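Pap fimbrial major pilin protein (PDB 2UY6) polymerizes into the thick, right-handed helical rod of the P pilus, the surface filament with which Escherichia coli colonizes the epithelium of specific host organs. Local coordinates at residues D55-N60 and G127-H132; A80-I85 and N157-Y162; Q31-G36 and Y133-K138. The protein carries 2 engineered substitutions. One frame throughout, in Å; residues are numbered along the deposited sequence.

The three contacts illustrate how a beta sandwich changes its chemistry from place to place. Contacts 1 and 2 are hydrogen-bonded antiparallel strand pairs, one in each sheet, each with a buried apolar face and a more polar face that is only partly buried. Contact 3 is a buried contact without a single hydrogen bond across it. Contacts 1 and 3 share strand 130-139, the former using its beginning and the latter its continuation, whereas contact 2 joins strands 77-86 and 153-162 of the other sheet. Their centres lie about 17 to 18 Å apart, yet the apolar sides converge: F158 packs on I56 and L131, and Y133 touches both neighbouring contacts.

Contact 1: D55-N60 and G127-H132; sequences DIELVN and GENVLH
The H132 imidazole is held at two edges: D55 OD1 lies near its plane, 2.7 Å from ND1, and the E128 carboxylate stands at NE2, with OE1 3.1 Å away. One ring face carries the carbonyl O of V130, set toward the rim. The D55 carboxylate is turned almost perpendicular to the ring, 88° between planes, and ND1 meets OD1 from above the carboxylate plane rather than within it. The second flat group, the N129 amide, works through its edge as well. Its ND2 gives a straight bond to OE2 of E57 (2.9 Å), on the anti lone pair, and another to O of L58 (3.1 Å), which it meets from above the carbonyl plane. Both acceptors lie in the amide plane, and N129 CG sits between its backbone N and carbonyl carbon (chi1 64°), a torsion that turns ND2 back to strand 52-59.

The backbones form an antiparallel ladder with I56 and L131 as its hydrogen-bonded pair; L58 N continues it by donating to O of N129 at 2.8 Å. D55, E57, V130 and H132 share one face, where V130 CG1 presses on D55 CB (3.5 Å). L131 and I56 point to the other face, where CD1 of L131 meets methyl CD1 of L58 at 3.8 Å, inside the sandwich, with F66 and L124 nearby. Strand 23-25 pairs with the far side of strand 52-59.

Flanked by two carboxylates, the imidazole would probably be biased toward its protonated, cationic form, while the paired ND2 bonds fix the rotation of the N129 amide where the ladder ends.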
ATOM      1  N   ASP B  55     -15.189 -10.901  14.030  1.00 30.43           N
ATOM      2  CA  ASP B  55     -15.195  -9.983  12.895  1.00 30.83           C
ATOM      3  C   ASP B  55     -13.897  -9.193  12.755  1.00 31.06           C
ATOM      4  O   ASP B  55     -13.385  -8.623  13.719  1.00 31.03           O
ATOM      5  CB  ASP B  55     -16.381  -9.028  12.993  1.00 31.50           C
ATOM      6  CG  ASP B  55     -17.709  -9.748  12.884  1.00 33.44           C
ATOM      7  OD1 ASP B  55     -17.854 -10.617  11.999  1.00 36.93           O
ATOM      8  OD2 ASP B  55     -18.616  -9.446  13.679  1.00 37.32           O
ATOM      9  N   ILE B  56     -13.368  -9.179  11.540  1.00 30.64           N
ATOM     10  CA  ILE B  56     -12.126  -8.483  11.249  1.00 30.82           C
ATOM     11  C   ILE B  56     -12.386  -7.365  10.250  1.00 31.00           C
ATOM     12  O   ILE B  56     -12.766  -7.622   9.109  1.00 30.18           O
ATOM     13  CB  ILE B  56     -11.076  -9.448  10.650  1.00 30.22           C
ATOM     14  CG1 ILE B  56     -10.826 -10.605  11.615  1.00 30.81           C
ATOM     15  CG2 ILE B  56      -9.772  -8.713  10.398  1.00 29.55           C
ATOM     16  CD1 ILE B  56      -9.937 -11.693  11.038  1.00 31.31           C
ATOM     17  N   GLU B  57     -12.194  -6.124  10.686  1.00 31.47           N
ATOM     18  CA  GLU B  57     -12.407  -4.980   9.813  1.00 33.29           C
ATOM     19  C   GLU B  57     -11.143  -4.629   9.027  1.00 31.04           C
ATOM     20  O   GLU B  57     -10.084  -4.387   9.606  1.00 28.89           O
ATOM     21  CB  GLU B  57     -12.885  -3.767  10.627  1.00 36.49           C
ATOM     22  CG  GLU B  57     -12.826  -2.444   9.852  1.00 42.26           C
ATOM     23  CD  GLU B  57     -13.699  -1.337  10.446  1.00 45.06           C
ATOM     24  OE1 GLU B  57     -13.713  -1.164  11.686  1.00 46.43           O
ATOM     25  OE2 GLU B  57     -14.365  -0.629   9.660  1.00 46.04           O
ATOM     26  N   LEU B  58     -11.272  -4.633   7.701  1.00 30.83           N
ATOM     27  CA  LEU B  58     -10.173  -4.295   6.796  1.00 32.77           C
ATOM     28  C   LEU B  58     -10.201  -2.791   6.561  1.00 33.94           C
ATOM     29  O   LEU B  58     -11.159  -2.272   5.994  1.00 35.66           O
ATOM     30  CB  LEU B  58     -10.337  -5.025   5.459  1.00 28.98           C
ATOM     31  CG  LEU B  58     -10.370  -6.550   5.594  1.00 29.83           C
ATOM     32  CD1 LEU B  58     -10.626  -7.224   4.248  1.00 28.34           C
ATOM     33  CD2 LEU B  58      -9.056  -7.006   6.173  1.00 27.27           C
ATOM     34  N   VAL B  59      -9.161  -2.089   7.004  1.00 35.47           N
ATOM     35  CA  VAL B  59      -9.101  -0.638   6.829  1.00 36.85           C
ATOM     36  C   VAL B  59      -7.842  -0.149   6.109  1.00 36.72           C
ATOM     37  O   VAL B  59      -6.912  -0.915   5.850  1.00 36.28           O
ATOM     38  CB  VAL B  59      -9.196   0.084   8.190  1.00 38.05           C
ATOM     39  CG1 VAL B  59     -10.498  -0.276   8.868  1.00 38.06           C
ATOM     40  CG2 VAL B  59      -8.013  -0.298   9.079  1.00 38.39           C
ATOM     41  N   ASN B  60      -7.835   1.139   5.786  1.00 38.09           N
ATOM     42  CA  ASN B  60      -6.717   1.784   5.102  1.00 37.31           C
ATOM     43  C   ASN B  60      -6.277   1.095   3.819  1.00 37.00           C
ATOM     44  O   ASN B  60      -5.113   1.177   3.439  1.00 37.65           O
ATOM     45  CB  ASN B  60      -5.515   1.914   6.043  1.00 37.02           C
ATOM     46  CG  ASN B  60      -5.861   2.640   7.331  1.00 40.29           C
ATOM     47  OD1 ASN B  60      -6.726   3.517   7.349  1.00 41.73           O
ATOM     48  ND2 ASN B  60      -5.179   2.286   8.414  1.00 42.21           N
ATOM     49  N   GLY B 127     -20.919  -4.314   0.125  1.00 64.19           N
ATOM     50  CA  GLY B 127     -21.245  -3.158   0.935  1.00 60.85           C
ATOM     51  C   GLY B 127     -20.621  -3.156   2.316  1.00 59.98           C
ATOM     52  O   GLY B 127     -21.025  -2.372   3.174  1.00 60.75           O
ATOM     53  N   GLU B 128     -19.634  -4.018   2.546  1.00 57.55           N
ATOM     54  CA  GLU B 128     -18.985  -4.081   3.855  1.00 55.53           C
ATOM     55  C   GLU B 128     -17.475  -4.267   3.747  1.00 52.34           C
ATOM     56  O   GLU B 128     -16.966  -4.711   2.717  1.00 52.42           O
ATOM     57  CB  GLU B 128     -19.571  -5.229   4.680  1.00 56.95           C
ATOM     58  CG  GLU B 128     -21.081  -5.204   4.808  1.00 59.81           C
ATOM     59  CD  GLU B 128     -21.610  -6.386   5.603  1.00 62.59           C
ATOM     60  OE1 GLU B 128     -21.384  -6.433   6.832  1.00 63.53           O
ATOM     61  OE2 GLU B 128     -22.246  -7.275   4.996  1.00 63.83           O
ATOM     62  N   ASN B 129     -16.763  -3.934   4.819  1.00 47.88           N
ATOM     63  CA  ASN B 129     -15.310  -4.072   4.838  1.00 44.87           C
ATOM     64  C   ASN B 129     -14.895  -4.955   6.016  1.00 41.15           C
ATOM     65  O   ASN B 129     -13.755  -4.902   6.485  1.00 39.57           O
ATOM     66  CB  ASN B 129     -14.652  -2.698   4.957  1.00 44.69           C
ATOM     67  CG  ASN B 129     -14.991  -2.008   6.257  1.00 45.62           C
ATOM     68  OD1 ASN B 129     -16.162  -1.831   6.588  1.00 48.00           O
ATOM     69  ND2 ASN B 129     -13.969  -1.619   7.008  1.00 45.64           N
ATOM     70  N   VAL B 130     -15.839  -5.763   6.488  1.00 37.10           N
ATOM     71  CA  VAL B 130     -15.597  -6.660   7.607  1.00 32.67           C
ATOM     72  C   VAL B 130     -15.747  -8.102   7.164  1.00 31.78           C
ATOM     73  O   VAL B 130     -16.748  -8.467   6.536  1.00 30.80           O
ATOM     74  CB  VAL B 130     -16.606  -6.414   8.759  1.00 33.03           C
ATOM     75  CG1 VAL B 130     -16.358  -7.400   9.901  1.00 32.02           C
ATOM     76  CG2 VAL B 130     -16.500  -4.986   9.257  1.00 30.53           C
ATOM     77  N   LEU B 131     -14.744  -8.917   7.468  1.00 30.68           N
ATOM     78  CA  LEU B 131     -14.802 -10.335   7.142  1.00 31.09           C
ATOM     79  C   LEU B 131     -15.459 -10.948   8.379  1.00 31.68           C
ATOM     80  O   LEU B 131     -15.067 -10.638   9.509  1.00 31.74           O
ATOM     81  CB  LEU B 131     -13.395 -10.899   6.939  1.00 30.33           C
ATOM     82  CG  LEU B 131     -12.608 -10.309   5.763  1.00 30.32           C
ATOM     83  CD1 LEU B 131     -11.116 -10.567   5.946  1.00 30.25           C
ATOM     84  CD2 LEU B 131     -13.105 -10.906   4.465  1.00 29.45           C
ATOM     85  N   HIS B 132     -16.466 -11.791   8.170  1.00 31.83           N
ATOM     86  CA  HIS B 132     -17.192 -12.403   9.284  1.00 32.58           C
ATOM     87  C   HIS B 132     -16.868 -13.879   9.480  1.00 31.42           C
ATOM     88  O   HIS B 132     -16.893 -14.659   8.530  1.00 32.21           O
ATOM     89  CB  HIS B 132     -18.706 -12.266   9.072  1.00 35.13           C
ATOM     90  CG  HIS B 132     -19.167 -10.863   8.800  1.00 37.91           C
ATOM     91  ND1 HIS B 132     -19.257  -9.899   9.783  1.00 40.00           N
ATOM     92  CD2 HIS B 132     -19.597 -10.273   7.658  1.00 37.75           C
ATOM     93  CE1 HIS B 132     -19.727  -8.779   9.260  1.00 38.65           C
ATOM     94  NE2 HIS B 132     -19.941  -8.979   7.972  1.00 39.22           N
TER

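Contact 2: A80-I85 and N157-Y162; sequences AFTGPI and NFNLTY
F81 and F158 meet ring to ring on the inner side of the sheet. CD1 of F158 stands over one face of the F81 ring, offset toward the rim and 3.6 Å from CZ, but the planes are inclined at 56° and the centroids lie 5.2 Å apart, an oblique pairing. The two first torsions differ: F158 holds CG anti to its backbone N (chi1 -175°), while F81 has CG beside the backbone N, and this brings the outer end of the F81 ring against the CD1-CE1 side of the F158 ring.

Main-chain bonds set the rings side by side. F81 and F158 form the non-hydrogen-bonded pair of an antiparallel ladder, flanked by two hydrogen-bonded pairs. In one, A80 O accepts from N159 N at 2.7 Å; in the other, T82 O accepts from N157 N, also at 2.7 Å. N157 O receives T82 N and, in addition, a CA-H...O contact from F81 CA at 3.2 Å. On the face away from the two phenylalanines, the side chains are more polar. The N159 amide crosses T82 at about a right angle, ND2 lying 3.4 Å from T82 CB, and T82 OG1 makes a weak bond back to F81 O.

This is one sheet of the pilin's incomplete immunoglobulin-like sandwich. Strand 153-162 also pairs in parallel with a strand of another protein's chain, so that the sheet is extended by the partner, consistent with donor-strand complementation by a periplasmic chaperone.

Further in, V112 and F114 pack on F81, and the Y133 ring meets it edge-to-face, while L79 packs on F158. Beyond the ladder, Y162 OH is hydrogen-bonded to the backbone N of C22, a cysteine disulfide-linked to C61.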
ATOM      1  N   ALA B  80      -4.773 -16.446   4.955  1.00 28.28           N
ATOM      2  CA  ALA B  80      -4.631 -17.689   5.706  1.00 27.83           C
ATOM      3  C   ALA B  80      -4.433 -17.504   7.210  1.00 28.16           C
ATOM      4  O   ALA B  80      -3.894 -16.490   7.671  1.00 28.35           O
ATOM      5  CB  ALA B  80      -3.476 -18.514   5.132  1.00 25.34           C
ATOM      6  N   PHE B  81      -4.879 -18.495   7.977  1.00 26.90           N
ATOM      7  CA  PHE B  81      -4.726 -18.448   9.422  1.00 26.09           C
ATOM      8  C   PHE B  81      -3.631 -19.419   9.825  1.00 28.96           C
ATOM      9  O   PHE B  81      -3.452 -20.472   9.202  1.00 28.67           O
ATOM     10  CB  PHE B  81      -6.017 -18.837  10.132  1.00 23.27           C
ATOM     11  CG  PHE B  81      -7.097 -17.801  10.056  1.00 21.83           C
ATOM     12  CD1 PHE B  81      -7.889 -17.681   8.921  1.00 20.48           C
ATOM     13  CD2 PHE B  81      -7.339 -16.963  11.132  1.00 19.57           C
ATOM     14  CE1 PHE B  81      -8.915 -16.739   8.865  1.00 20.11           C
ATOM     15  CE2 PHE B  81      -8.362 -16.017  11.088  1.00 20.27           C
ATOM     16  CZ  PHE B  81      -9.153 -15.904   9.953  1.00 19.91           C
ATOM     17  N   THR B  82      -2.892 -19.062  10.867  1.00 30.86           N
ATOM     18  CA  THR B  82      -1.828 -19.919  11.348  1.00 32.75           C
ATOM     19  C   THR B  82      -1.746 -19.917  12.861  1.00 33.25           C
ATOM     20  O   THR B  82      -1.872 -18.876  13.504  1.00 33.36           O
ATOM     21  CB  THR B  82      -0.469 -19.503  10.741  1.00 33.40           C
ATOM     22  OG1 THR B  82      -0.289 -20.191   9.496  1.00 34.20           O
ATOM     23  CG2 THR B  82       0.683 -19.838  11.679  1.00 33.52           C
ATOM     24  N   GLY B  83      -1.547 -21.108  13.412  1.00 33.69           N
ATOM     25  CA  GLY B  83      -1.433 -21.281  14.846  1.00 34.06           C
ATOM     26  C   GLY B  83      -1.229 -22.753  15.141  1.00 34.34           C
ATOM     27  O   GLY B  83      -1.460 -23.590  14.267  1.00 34.42           O
ATOM     28  N   PRO B  84      -0.784 -23.109  16.354  1.00 34.90           N
ATOM     29  CA  PRO B  84      -0.567 -24.514  16.719  1.00 34.96           C
ATOM     30  C   PRO B  84      -1.876 -25.287  16.609  1.00 35.68           C
ATOM     31  O   PRO B  84      -2.926 -24.796  17.036  1.00 35.62           O
ATOM     32  CB  PRO B  84      -0.082 -24.416  18.154  1.00 34.58           C
ATOM     33  CG  PRO B  84      -0.805 -23.197  18.657  1.00 34.54           C
ATOM     34  CD  PRO B  84      -0.600 -22.234  17.522  1.00 33.90           C
ATOM     35  N   ILE B  85      -1.816 -26.487  16.038  1.00 36.97           N
ATOM     36  CA  ILE B  85      -3.016 -27.304  15.862  1.00 40.03           C
ATOM     37  C   ILE B  85      -3.050 -28.596  16.677  1.00 42.26           C
ATOM     38  O   ILE B  85      -2.015 -29.122  17.090  1.00 42.46           O
ATOM     39  CB  ILE B  85      -3.208 -27.712  14.391  1.00 39.25           C
ATOM     40  CG1 ILE B  85      -1.998 -28.517  13.922  1.00 40.23           C
ATOM     41  CG2 ILE B  85      -3.409 -26.486  13.524  1.00 39.75           C
ATOM     42  CD1 ILE B  85      -2.127 -29.062  12.503  1.00 42.01           C
ATOM     43  N   ASN B 157      -2.584 -16.341  13.823  1.00 29.79           N
ATOM     44  CA  ASN B 157      -2.005 -15.352  12.910  1.00 31.07           C
ATOM     45  C   ASN B 157      -2.824 -15.235  11.644  1.00 29.76           C
ATOM     46  O   ASN B 157      -2.983 -16.214  10.913  1.00 32.53           O
ATOM     47  CB  ASN B 157      -0.569 -15.704  12.518  1.00 32.39           C
ATOM     48  CG  ASN B 157       0.418 -15.420  13.623  1.00 36.77           C
ATOM     49  OD1 ASN B 157       0.427 -14.327  14.206  1.00 37.39           O
ATOM     50  ND2 ASN B 157       1.264 -16.402  13.924  1.00 38.56           N
ATOM     51  N   PHE B 158      -3.350 -14.039  11.404  1.00 27.62           N
ATOM     52  CA  PHE B 158      -4.136 -13.752  10.214  1.00 27.72           C
ATOM     53  C   PHE B 158      -3.123 -13.257   9.192  1.00 29.02           C
ATOM     54  O   PHE B 158      -2.652 -12.122   9.271  1.00 29.62           O
ATOM     55  CB  PHE B 158      -5.162 -12.660  10.516  1.00 27.76           C
ATOM     56  CG  PHE B 158      -6.101 -12.374   9.381  1.00 26.16           C
ATOM     57  CD1 PHE B 158      -6.902 -13.380   8.851  1.00 25.78           C
ATOM     58  CD2 PHE B 158      -6.198 -11.097   8.851  1.00 24.48           C
ATOM     59  CE1 PHE B 158      -7.792 -13.112   7.807  1.00 26.01           C
ATOM     60  CE2 PHE B 158      -7.086 -10.821   7.810  1.00 24.26           C
ATOM     61  CZ  PHE B 158      -7.884 -11.831   7.288  1.00 23.54           C
ATOM     62  N   ASN B 159      -2.793 -14.111   8.232  1.00 29.92           N
ATOM     63  CA  ASN B 159      -1.790 -13.776   7.229  1.00 30.80           C
ATOM     64  C   ASN B 159      -2.311 -13.349   5.857  1.00 30.26           C
ATOM     65  O   ASN B 159      -3.045 -14.087   5.193  1.00 31.17           O
ATOM     66  CB  ASN B 159      -0.843 -14.967   7.074  1.00 33.62           C
ATOM     67  CG  ASN B 159      -0.605 -15.697   8.396  1.00 38.70           C
ATOM     68  OD1 ASN B 159      -0.199 -15.089   9.392  1.00 38.97           O
ATOM     69  ND2 ASN B 159      -0.863 -17.007   8.409  1.00 38.87           N
ATOM     70  N   LEU B 160      -1.919 -12.146   5.443  1.00 28.17           N
ATOM     71  CA  LEU B 160      -2.292 -11.594   4.144  1.00 26.16           C
ATOM     72  C   LEU B 160      -1.021 -11.505   3.301  1.00 26.44           C
ATOM     73  O   LEU B 160      -0.107 -10.735   3.622  1.00 25.40           O
ATOM     74  CB  LEU B 160      -2.897 -10.197   4.307  1.00 25.69           C
ATOM     75  CG  LEU B 160      -4.182 -10.143   5.133  1.00 25.74           C
ATOM     76  CD1 LEU B 160      -4.719  -8.717   5.188  1.00 22.79           C
ATOM     77  CD2 LEU B 160      -5.206 -11.085   4.510  1.00 25.76           C
ATOM     78  N   THR B 161      -0.954 -12.298   2.236  1.00 24.59           N
ATOM     79  CA  THR B 161       0.220 -12.304   1.379  1.00 24.88           C
ATOM     80  C   THR B 161      -0.136 -11.748   0.008  1.00 25.14           C
ATOM     81  O   THR B 161      -0.846 -12.383  -0.768  1.00 25.26           O
ATOM     82  CB  THR B 161       0.790 -13.728   1.223  1.00 25.15           C
ATOM     83  OG1 THR B 161       1.093 -14.266   2.515  1.00 25.46           O
ATOM     84  CG2 THR B 161       2.056 -13.706   0.391  1.00 22.92           C
ATOM     85  N   TYR B 162       0.372 -10.553  -0.283  1.00 24.23           N
ATOM     86  CA  TYR B 162       0.092  -9.891  -1.544  1.00 23.69           C
ATOM     87  C   TYR B 162       0.926 -10.359  -2.714  1.00 24.81           C
ATOM     88  O   TYR B 162       2.098 -10.697  -2.574  1.00 24.54           O
ATOM     89  CB  TYR B 162       0.269  -8.381  -1.395  1.00 21.50           C
ATOM     90  CG  TYR B 162      -0.612  -7.799  -0.334  1.00 20.58           C
ATOM     91  CD1 TYR B 162      -0.339  -8.020   1.017  1.00 19.75           C
ATOM     92  CD2 TYR B 162      -1.757  -7.085  -0.669  1.00 20.50           C
ATOM     93  CE1 TYR B 162      -1.188  -7.549   2.010  1.00 20.20           C
ATOM     94  CE2 TYR B 162      -2.623  -6.607   0.320  1.00 21.06           C
ATOM     95  CZ  TYR B 162      -2.331  -6.845   1.655  1.00 21.22           C
ATOM     96  OH  TYR B 162      -3.184  -6.399   2.639  1.00 23.39           O
TER

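Contact 3: Q31-G36 and Y133-K138; sequences QSIDFG and YTAVVK
F35, whose ring reaches across to V137 and A135, is the middle residue of an Asx turn closed by a bond from G36 N to OD1 of D34, 3.2 Å long. The amide meets that oxygen from well above the carboxylate plane, and the turn ends strand 32-34 with the F35 side chain directed at strand 130-139. With CG anti to its carbonyl carbon (chi1 -63°), the ring presents one face to V137. Methyl CG2 of V137 makes a CH-pi contact there, 3.3 Å from the ring centroid and only 16° off the normal. The ring edge serves A135, whose carbonyl O lies near the ring plane, 3.6 Å from CE2.

The contact fills part of the sandwich interior. Strand 52-59 lies beside strand 130-139 in the sheet, and its M52 and L54 pack on F35 and I33 respectively; F152 adds to the surroundings of V137. Strand 32-34 pairs antiparallel with a strand of another protein's chain, so I33 belongs to a strand shared with the interface, and F35 follows directly after it.

A135 CB touches two apolar groups, CD1 of I33 at 4.0 Å and CZ of F35 at 4.1 Å. I33 reaches it with CG1 flanked by both backbone branches (chi1 52°) and the chain extended onward to CD1.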
ATOM      1  N   GLN B  31      -7.770  -6.819  20.084  1.00 22.76           N
ATOM      2  CA  GLN B  31      -8.074  -7.805  19.052  1.00 22.47           C
ATOM      3  C   GLN B  31      -8.295  -9.218  19.599  1.00 21.19           C
ATOM      4  O   GLN B  31      -7.631 -10.184  19.231  1.00 17.55           O
ATOM      5  CB  GLN B  31      -6.966  -7.775  17.985  1.00 20.64           C
ATOM      6  CG  GLN B  31      -6.820  -6.386  17.350  1.00 20.11           C
ATOM      7  CD  GLN B  31      -5.742  -6.305  16.268  1.00 21.79           C
ATOM      8  OE1 GLN B  31      -4.954  -7.239  16.076  1.00 23.01           O
ATOM      9  NE2 GLN B  31      -5.701  -5.176  15.564  1.00 17.42           N
ATOM     10  N   SER B  32      -9.266  -9.320  20.488  1.00 23.02           N
ATOM     11  CA  SER B  32      -9.602 -10.596  21.077  1.00 25.71           C
ATOM     12  C   SER B  32     -11.113 -10.745  21.196  1.00 25.63           C
ATOM     13  O   SER B  32     -11.865  -9.786  21.029  1.00 25.55           O
ATOM     14  CB  SER B  32      -8.987 -10.685  22.465  1.00 26.76           C
ATOM     15  OG  SER B  32      -9.561  -9.695  23.302  1.00 29.46           O
ATOM     16  N   ILE B  33     -11.547 -11.969  21.456  1.00 27.10           N
ATOM     17  CA  ILE B  33     -12.952 -12.250  21.685  1.00 28.38           C
ATOM     18  C   ILE B  33     -12.955 -13.140  22.918  1.00 31.97           C
ATOM     19  O   ILE B  33     -12.147 -14.065  23.038  1.00 33.15           O
ATOM     20  CB  ILE B  33     -13.634 -12.964  20.500  1.00 25.30           C
ATOM     21  CG1 ILE B  33     -12.846 -14.205  20.098  1.00 23.82           C
ATOM     22  CG2 ILE B  33     -13.811 -11.989  19.352  1.00 21.46           C
ATOM     23  CD1 ILE B  33     -13.551 -15.030  19.038  1.00 24.61           C
ATOM     24  N   ASP B  34     -13.850 -12.828  23.845  1.00 35.35           N
ATOM     25  CA  ASP B  34     -13.968 -13.544  25.103  1.00 36.29           C
ATOM     26  C   ASP B  34     -15.081 -14.578  25.012  1.00 37.02           C
ATOM     27  O   ASP B  34     -16.190 -14.267  24.591  1.00 38.13           O
ATOM     28  CB  ASP B  34     -14.247 -12.504  26.193  1.00 38.86           C
ATOM     29  CG  ASP B  34     -14.525 -13.112  27.538  1.00 41.70           C
ATOM     30  OD1 ASP B  34     -13.814 -14.052  27.946  1.00 44.67           O
ATOM     31  OD2 ASP B  34     -15.460 -12.624  28.202  1.00 43.72           O
ATOM     32  N   PHE B  35     -14.787 -15.821  25.379  1.00 38.53           N
ATOM     33  CA  PHE B  35     -15.808 -16.863  25.330  1.00 38.64           C
ATOM     34  C   PHE B  35     -16.584 -16.944  26.634  1.00 39.74           C
ATOM     35  O   PHE B  35     -17.489 -17.761  26.769  1.00 42.18           O
ATOM     36  CB  PHE B  35     -15.184 -18.224  25.039  1.00 37.70           C
ATOM     37  CG  PHE B  35     -14.509 -18.303  23.708  1.00 37.56           C
ATOM     38  CD1 PHE B  35     -13.179 -17.923  23.563  1.00 37.62           C
ATOM     39  CD2 PHE B  35     -15.206 -18.743  22.589  1.00 36.83           C
ATOM     40  CE1 PHE B  35     -12.551 -17.981  22.315  1.00 37.00           C
ATOM     41  CE2 PHE B  35     -14.589 -18.806  21.338  1.00 36.18           C
ATOM     42  CZ  PHE B  35     -13.259 -18.425  21.201  1.00 36.76           C
ATOM     43  N   GLY B  36     -16.231 -16.088  27.589  1.00 39.96           N
ATOM     44  CA  GLY B  36     -16.905 -16.089  28.874  1.00 38.61           C
ATOM     45  C   GLY B  36     -16.607 -17.374  29.614  1.00 38.90           C
ATOM     46  O   GLY B  36     -15.648 -18.073  29.288  1.00 37.26           O
ATOM     47  N   TYR B 133     -16.562 -14.245  10.721  1.00 29.30           N
ATOM     48  CA  TYR B 133     -16.268 -15.628  11.093  1.00 27.55           C
ATOM     49  C   TYR B 133     -16.946 -15.895  12.438  1.00 27.19           C
ATOM     50  O   TYR B 133     -17.420 -14.972  13.102  1.00 28.35           O
ATOM     51  CB  TYR B 133     -14.764 -15.868  11.292  1.00 26.26           C
ATOM     52  CG  TYR B 133     -13.874 -15.653  10.089  1.00 25.53           C
ATOM     53  CD1 TYR B 133     -13.348 -14.392   9.791  1.00 23.94           C
ATOM     54  CD2 TYR B 133     -13.542 -16.717   9.255  1.00 22.56           C
ATOM     55  CE1 TYR B 133     -12.511 -14.202   8.688  1.00 21.84           C
ATOM     56  CE2 TYR B 133     -12.712 -16.536   8.155  1.00 23.29           C
ATOM     57  CZ  TYR B 133     -12.203 -15.280   7.877  1.00 22.53           C
ATOM     58  OH  TYR B 133     -11.400 -15.118   6.777  1.00 24.18           O
ATOM     59  N   THR B 134     -17.005 -17.160  12.829  1.00 25.88           N
ATOM     60  CA  THR B 134     -17.563 -17.522  14.127  1.00 25.11           C
ATOM     61  C   THR B 134     -16.586 -18.509  14.732  1.00 23.61           C
ATOM     62  O   THR B 134     -15.960 -19.294  14.022  1.00 22.58           O
ATOM     63  CB  THR B 134     -18.952 -18.178  14.033  1.00 25.65           C
ATOM     64  OG1 THR B 134     -19.000 -19.030  12.887  1.00 31.64           O
ATOM     65  CG2 THR B 134     -20.037 -17.126  13.952  1.00 25.14           C
ATOM     66  N   ALA B 135     -16.435 -18.453  16.044  1.00 23.46           N
ATOM     67  CA  ALA B 135     -15.511 -19.342  16.716  1.00 22.30           C
ATOM     68  C   ALA B 135     -16.188 -20.031  17.884  1.00 22.23           C
ATOM     69  O   ALA B 135     -16.930 -19.405  18.647  1.00 21.09           O
ATOM     70  CB  ALA B 135     -14.299 -18.557  17.196  1.00 19.58           C
ATOM     71  N   VAL B 136     -15.919 -21.324  18.016  1.00 23.33           N
ATOM     72  CA  VAL B 136     -16.482 -22.129  19.094  1.00 27.83           C
ATOM     73  C   VAL B 136     -15.380 -22.866  19.841  1.00 28.47           C
ATOM     74  O   VAL B 136     -14.375 -23.274  19.256  1.00 29.59           O
ATOM     75  CB  VAL B 136     -17.474 -23.193  18.559  1.00 27.98           C
ATOM     76  CG1 VAL B 136     -18.736 -22.526  18.028  1.00 29.30           C
ATOM     77  CG2 VAL B 136     -16.809 -23.995  17.456  1.00 31.14           C
ATOM     78  N   VAL B 137     -15.569 -23.027  21.141  1.00 29.44           N
ATOM     79  CA  VAL B 137     -14.609 -23.743  21.969  1.00 30.73           C
ATOM     80  C   VAL B 137     -15.174 -25.142  22.234  1.00 31.01           C
ATOM     81  O   VAL B 137     -16.376 -25.295  22.468  1.00 31.72           O
ATOM     82  CB  VAL B 137     -14.395 -23.025  23.319  1.00 30.65           C
ATOM     83  CG1 VAL B 137     -13.468 -23.847  24.213  1.00 30.33           C
ATOM     84  CG2 VAL B 137     -13.817 -21.643  23.076  1.00 29.87           C
ATOM     85  N   LYS B 138     -14.325 -26.162  22.176  1.00 31.35           N
ATOM     86  CA  LYS B 138     -14.785 -27.519  22.441  1.00 32.17           C
ATOM     87  C   LYS B 138     -13.649 -28.408  22.917  1.00 32.63           C
ATOM     88  O   LYS B 138     -12.485 -28.016  22.865  1.00 31.17           O
ATOM     89  CB  LYS B 138     -15.433 -28.126  21.194  1.00 30.68           C
ATOM     90  CG  LYS B 138     -14.469 -28.554  20.110  1.00 31.52           C
ATOM     91  CD  LYS B 138     -15.237 -29.029  18.895  1.00 33.20           C
ATOM     92  CE  LYS B 138     -14.365 -29.838  17.971  1.00 36.02           C
ATOM     93  NZ  LYS B 138     -13.906 -31.080  18.653  1.00 37.94           N
TER